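Local atomic coordinates of purine nucleoside phosphorylase (Anopheles gambiae, PDB entry 2P4S), a protein that splits inosine, guanosine and their 2'-deoxy forms with phosphate, releasing the purine base and a pentose 1-phosphate in purine salvage. Residues 140-145 and 168-173. Residues are numbered along the deposited sequence; the frame is centred on the assembly and turned at random.
Sequences HFPVST and GRFHHY. With DIH (7-[[(3R,4R)-3-(hydroxymethyl)-4-oxidanyl-pyrrolidin-1-ium-1-yl]methyl]-3,5-dihydropyrrolo[3,2-d]pyrimidin-4-one), chain F; PO4 (phosphate ion), chain D.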
ATOM      1  N   HIS A 140      13.552 -17.434 -19.550  1.00 26.29           N
ATOM      2  CA  HIS A 140      12.961 -16.876 -18.303  1.00 27.00           C
ATOM      3  C   HIS A 140      12.388 -15.479 -18.438  1.00 26.22           C
ATOM      4  O   HIS A 140      12.115 -14.835 -17.437  1.00 26.96           O
ATOM      5  CB  HIS A 140      13.988 -16.861 -17.150  1.00 27.75           C
ATOM      6  CG  HIS A 140      14.616 -18.188 -16.903  1.00 31.45           C
ATOM      7  ND1 HIS A 140      13.896 -19.268 -16.436  1.00 35.02           N
ATOM      8  CD2 HIS A 140      15.885 -18.625 -17.093  1.00 33.42           C
ATOM      9  CE1 HIS A 140      14.700 -20.313 -16.331  1.00 36.44           C
ATOM     10  NE2 HIS A 140      15.913 -19.947 -16.714  1.00 37.28           N
ATOM     11  N   PHE A 141      12.227 -14.999 -19.658  1.00 25.33           N
ATOM     12  CA  PHE A 141      11.769 -13.639 -19.844  1.00 24.76           C
ATOM     13  C   PHE A 141      10.225 -13.521 -19.834  1.00 25.10           C
ATOM     14  O   PHE A 141       9.524 -14.329 -20.469  1.00 23.90           O
ATOM     15  CB  PHE A 141      12.326 -13.074 -21.134  1.00 23.31           C
ATOM     16  CG  PHE A 141      13.128 -11.818 -20.931  1.00 21.80           C
ATOM     17  CD1 PHE A 141      14.284 -11.848 -20.180  1.00 19.08           C
ATOM     18  CD2 PHE A 141      12.741 -10.626 -21.502  1.00 20.43           C
ATOM     19  CE1 PHE A 141      15.059 -10.692 -19.996  1.00 21.68           C
ATOM     20  CE2 PHE A 141      13.513  -9.436 -21.302  1.00 20.92           C
ATOM     21  CZ  PHE A 141      14.671  -9.497 -20.557  1.00 21.19           C
ATOM     22  N   PRO A 142       9.704 -12.492 -19.131  1.00 25.09           N
ATOM     23  CA  PRO A 142       8.292 -12.161 -19.254  1.00 24.76           C
ATOM     24  C   PRO A 142       8.022 -11.644 -20.655  1.00 24.64           C
ATOM     25  O   PRO A 142       8.947 -11.319 -21.409  1.00 24.21           O
ATOM     26  CB  PRO A 142       8.093 -11.020 -18.233  1.00 25.30           C
ATOM     27  CG  PRO A 142       9.286 -11.019 -17.356  1.00 25.40           C
ATOM     28  CD  PRO A 142      10.413 -11.599 -18.187  1.00 25.59           C
ATOM     29  N   VAL A 143       6.762 -11.591 -21.019  1.00 24.92           N
ATOM     30  CA  VAL A 143       6.373 -11.010 -22.286  1.00 25.18           C
ATOM     31  C   VAL A 143       5.534  -9.752 -22.044  1.00 25.08           C
ATOM     32  O   VAL A 143       4.824  -9.643 -21.035  1.00 25.51           O
ATOM     33  CB  VAL A 143       5.627 -12.036 -23.173  1.00 25.42           C
ATOM     34  CG1 VAL A 143       6.565 -13.298 -23.490  1.00 27.88           C
ATOM     35  CG2 VAL A 143       4.310 -12.463 -22.544  1.00 24.84           C
ATOM     36  N   SER A 144       5.608  -8.812 -22.980  1.00 25.39           N
ATOM     37  CA  SER A 144       4.788  -7.572 -22.941  1.00 24.84           C
ATOM     38  C   SER A 144       3.384  -7.831 -23.468  1.00 24.55           C
ATOM     39  O   SER A 144       3.237  -8.251 -24.593  1.00 25.75           O
ATOM     40  CB  SER A 144       5.470  -6.484 -23.772  1.00 23.35           C
ATOM     41  OG  SER A 144       6.685  -6.119 -23.160  1.00 21.76           O
ATOM     42  N   THR A 145       2.344  -7.607 -22.670  1.00 25.34           N
ATOM     43  CA  THR A 145       0.956  -7.893 -23.131  1.00 24.61           C
ATOM     44  C   THR A 145       0.206  -6.591 -23.486  1.00 24.34           C
ATOM     45  O   THR A 145      -0.925  -6.623 -23.960  1.00 23.88           O
ATOM     46  CB  THR A 145       0.139  -8.741 -22.114  1.00 25.32           C
ATOM     47  OG1 THR A 145      -0.128  -7.973 -20.930  1.00 26.05           O
ATOM     48  CG2 THR A 145       0.885 -10.071 -21.691  1.00 24.39           C
ATOM     49  N   GLY A 168       9.460  -1.912 -25.275  1.00 22.02           N
ATOM     50  CA  GLY A 168       8.338  -2.441 -24.500  1.00 20.54           C
ATOM     51  C   GLY A 168       8.790  -2.897 -23.137  1.00 19.16           C
ATOM     52  O   GLY A 168       9.908  -3.393 -22.983  1.00 19.70           O
ATOM     53  N   ARG A 169       7.922  -2.760 -22.137  1.00 18.52           N
ATOM     54  CA  ARG A 169       8.258  -3.197 -20.780  1.00 16.59           C
ATOM     55  C   ARG A 169       7.118  -4.017 -20.141  1.00 17.24           C
ATOM     56  O   ARG A 169       6.135  -4.357 -20.818  1.00 16.55           O
ATOM     57  CB  ARG A 169       8.660  -1.995 -19.888  1.00 16.27           C
ATOM     58  CG  ARG A 169       7.523  -0.992 -19.621  1.00 14.55           C
ATOM     59  CD  ARG A 169       7.484  -0.437 -18.183  1.00 15.29           C
ATOM     60  NE  ARG A 169       8.637   0.386 -17.809  1.00 14.38           N
ATOM     61  CZ  ARG A 169       8.904   1.585 -18.323  1.00 14.29           C
ATOM     62  NH1 ARG A 169       8.081   2.138 -19.221  1.00  7.29           N
ATOM     63  NH2 ARG A 169       9.992   2.243 -17.920  1.00 15.64           N
ATOM     64  N   PHE A 170       7.298  -4.331 -18.845  1.00 17.15           N
ATOM     65  CA  PHE A 170       6.419  -5.170 -18.003  1.00 17.70           C
ATOM     66  C   PHE A 170       5.860  -4.335 -16.859  1.00 17.56           C
ATOM     67  O   PHE A 170       6.606  -3.575 -16.216  1.00 17.93           O
ATOM     68  CB  PHE A 170       7.212  -6.365 -17.390  1.00 16.81           C
ATOM     69  CG  PHE A 170       8.091  -7.058 -18.392  1.00 18.61           C
ATOM     70  CD1 PHE A 170       7.560  -7.479 -19.629  1.00 16.81           C
ATOM     71  CD2 PHE A 170       9.457  -7.224 -18.158  1.00 17.51           C
ATOM     72  CE1 PHE A 170       8.382  -8.093 -20.577  1.00 18.64           C
ATOM     73  CE2 PHE A 170      10.272  -7.856 -19.135  1.00 16.04           C
ATOM     74  CZ  PHE A 170       9.739  -8.278 -20.321  1.00 16.19           C
ATOM     75  N   HIS A 171       4.574  -4.515 -16.579  1.00 16.50           N
ATOM     76  CA  HIS A 171       3.886  -3.697 -15.588  1.00 16.08           C
ATOM     77  C   HIS A 171       3.251  -4.596 -14.573  1.00 16.32           C
ATOM     78  O   HIS A 171       2.827  -5.706 -14.898  1.00 15.43           O
ATOM     79  CB  HIS A 171       2.795  -2.855 -16.231  1.00 14.99           C
ATOM     80  CG  HIS A 171       3.205  -2.186 -17.513  1.00 16.04           C
ATOM     81  ND1 HIS A 171       3.561  -0.852 -17.574  1.00 17.32           N
ATOM     82  CD2 HIS A 171       3.247  -2.643 -18.792  1.00 16.16           C
ATOM     83  CE1 HIS A 171       3.835  -0.519 -18.825  1.00 14.18           C
ATOM     84  NE2 HIS A 171       3.643  -1.587 -19.587  1.00 20.99           N
ATOM     85  N   HIS A 172       3.166  -4.080 -13.353  1.00 16.03           N
ATOM     86  CA  HIS A 172       2.597  -4.789 -12.223  1.00 17.08           C
ATOM     87  C   HIS A 172       1.128  -5.185 -12.422  1.00 16.58           C
ATOM     88  O   HIS A 172       0.723  -6.263 -11.994  1.00 16.94           O
ATOM     89  CB  HIS A 172       2.788  -3.930 -10.966  1.00 17.13           C
ATOM     90  CG  HIS A 172       2.591  -4.665  -9.678  1.00 19.41           C
ATOM     91  ND1 HIS A 172       3.194  -5.879  -9.400  1.00 19.87           N
ATOM     92  CD2 HIS A 172       1.893  -4.333  -8.567  1.00 17.95           C
ATOM     93  CE1 HIS A 172       2.865  -6.266  -8.179  1.00 18.26           C
ATOM     94  NE2 HIS A 172       2.093  -5.336  -7.648  1.00 19.77           N
ATOM     95  N   TYR A 173       0.344  -4.314 -13.058  1.00 16.47           N
ATOM     96  CA  TYR A 173      -1.072  -4.601 -13.406  1.00 17.47           C
ATOM     97  C   TYR A 173      -1.258  -5.785 -14.403  1.00 18.61           C
ATOM     98  O   TYR A 173      -2.392  -6.292 -14.595  1.00 17.20           O
ATOM     99  CB  TYR A 173      -1.804  -3.341 -13.917  1.00 16.42           C
ATOM    100  CG  TYR A 173      -1.232  -2.772 -15.199  1.00 18.28           C
ATOM    101  CD1 TYR A 173      -1.397  -3.443 -16.444  1.00 16.70           C
ATOM    102  CD2 TYR A 173      -0.574  -1.533 -15.206  1.00 16.37           C
ATOM    103  CE1 TYR A 173      -0.863  -2.917 -17.636  1.00 13.76           C
ATOM    104  CE2 TYR A 173      -0.039  -1.020 -16.391  1.00 14.66           C
ATOM    105  CZ  TYR A 173      -0.200  -1.712 -17.606  1.00 16.69           C
ATOM    106  OH  TYR A 173       0.346  -1.189 -18.785  1.00 15.48           O
TER
HETATM  107  O5' DIH F 401      -2.390   3.976 -21.143  1.00 18.22           O
HETATM  108  C5' DIH F 401      -2.128   3.181 -19.970  1.00 18.39           C
HETATM  109  C4' DIH F 401      -0.636   2.958 -19.927  1.00 18.57           C
HETATM  110  C6' DIH F 401       0.139   4.293 -19.998  1.00 16.89           C
HETATM  111  C3' DIH F 401      -0.249   2.285 -18.627  1.00 16.77           C
HETATM  112  O3' DIH F 401       0.860   1.421 -18.887  1.00 15.14           O
HETATM  113  C2' DIH F 401       0.247   3.429 -17.763  1.00 14.53           C
HETATM  114  N1' DIH F 401       0.963   4.291 -18.755  1.00 16.27           N
HETATM  115  C10 DIH F 401       1.330   5.579 -18.147  1.00 13.21           C
HETATM  116  C9  DIH F 401       0.262   6.643 -18.005  1.00 13.77           C
HETATM  117  C8  DIH F 401      -0.064   7.616 -18.986  1.00 13.76           C
HETATM  118  N7  DIH F 401      -1.046   8.418 -18.488  1.00 14.43           N
HETATM  119  C5  DIH F 401      -1.372   8.011 -17.233  1.00 12.86           C
HETATM  120  C6  DIH F 401      -2.304   8.512 -16.183  1.00 14.19           C
HETATM  121  O6  DIH F 401      -3.078   9.537 -16.381  1.00 15.95           O
HETATM  122  N1  DIH F 401      -2.297   7.822 -15.023  1.00 13.84           N
HETATM  123  C2  DIH F 401      -1.504   6.733 -14.789  1.00 14.24           C
HETATM  124  N3  DIH F 401      -0.628   6.274 -15.698  1.00 13.24           N
HETATM  125  C4  DIH F 401      -0.557   6.912 -16.914  1.00 13.35           C
HETATM  126  P   PO4 D 503       4.521   3.068 -19.333  1.00 17.31           P
HETATM  127  O1  PO4 D 503       5.022   4.152 -20.232  1.00 17.23           O
HETATM  128  O2  PO4 D 503       5.263   1.779 -19.687  1.00 17.48           O
HETATM  129  O3  PO4 D 503       4.762   3.330 -17.893  1.00 16.91           O
HETATM  130  O4  PO4 D 503       3.043   2.938 -19.555  1.00 16.98           O
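P142 sets its CB over one face of the F170 ring, 3.6 Å from the centroid and 6° off the normal, a CH-pi contact centred on the ring. CG follows, 3.8 Å from F170 CE2. With CG beside the backbone N (chi1 -45°), F170 carries the far end of its ring to this proline. The ring of F141 meets it less closely, its CD2 4.0 Å from F170 CZ and the planes 76° apart. Between 140-145 and 168-173 the one hydrogen bond runs from S144 OG to R169 O at 3.0 Å, approaching from above the carbonyl plane. Packing is tight around the buried P142 and F170; it loosens toward partly exposed V143, whose side chain points away and which offers the ring only backbone, C lying 3.6 Å from F170 CE1. Beyond the bonded carbonyl, R169 turns to the active site, where NH1 donates to a phosphate oxygen whose exact place is less sure and NE forms a salt bridge with E309. Y173 OH donates to O3' of the bound inhibitor DIH at 2.7 Å. The loop after strand 161-167, which carries the phosphate-binding R169, F170 and H171, here packs against the loop between strands 130-134 and 152-158, with helix 178-191 against P142 and F170 and helix 92-105 against F141.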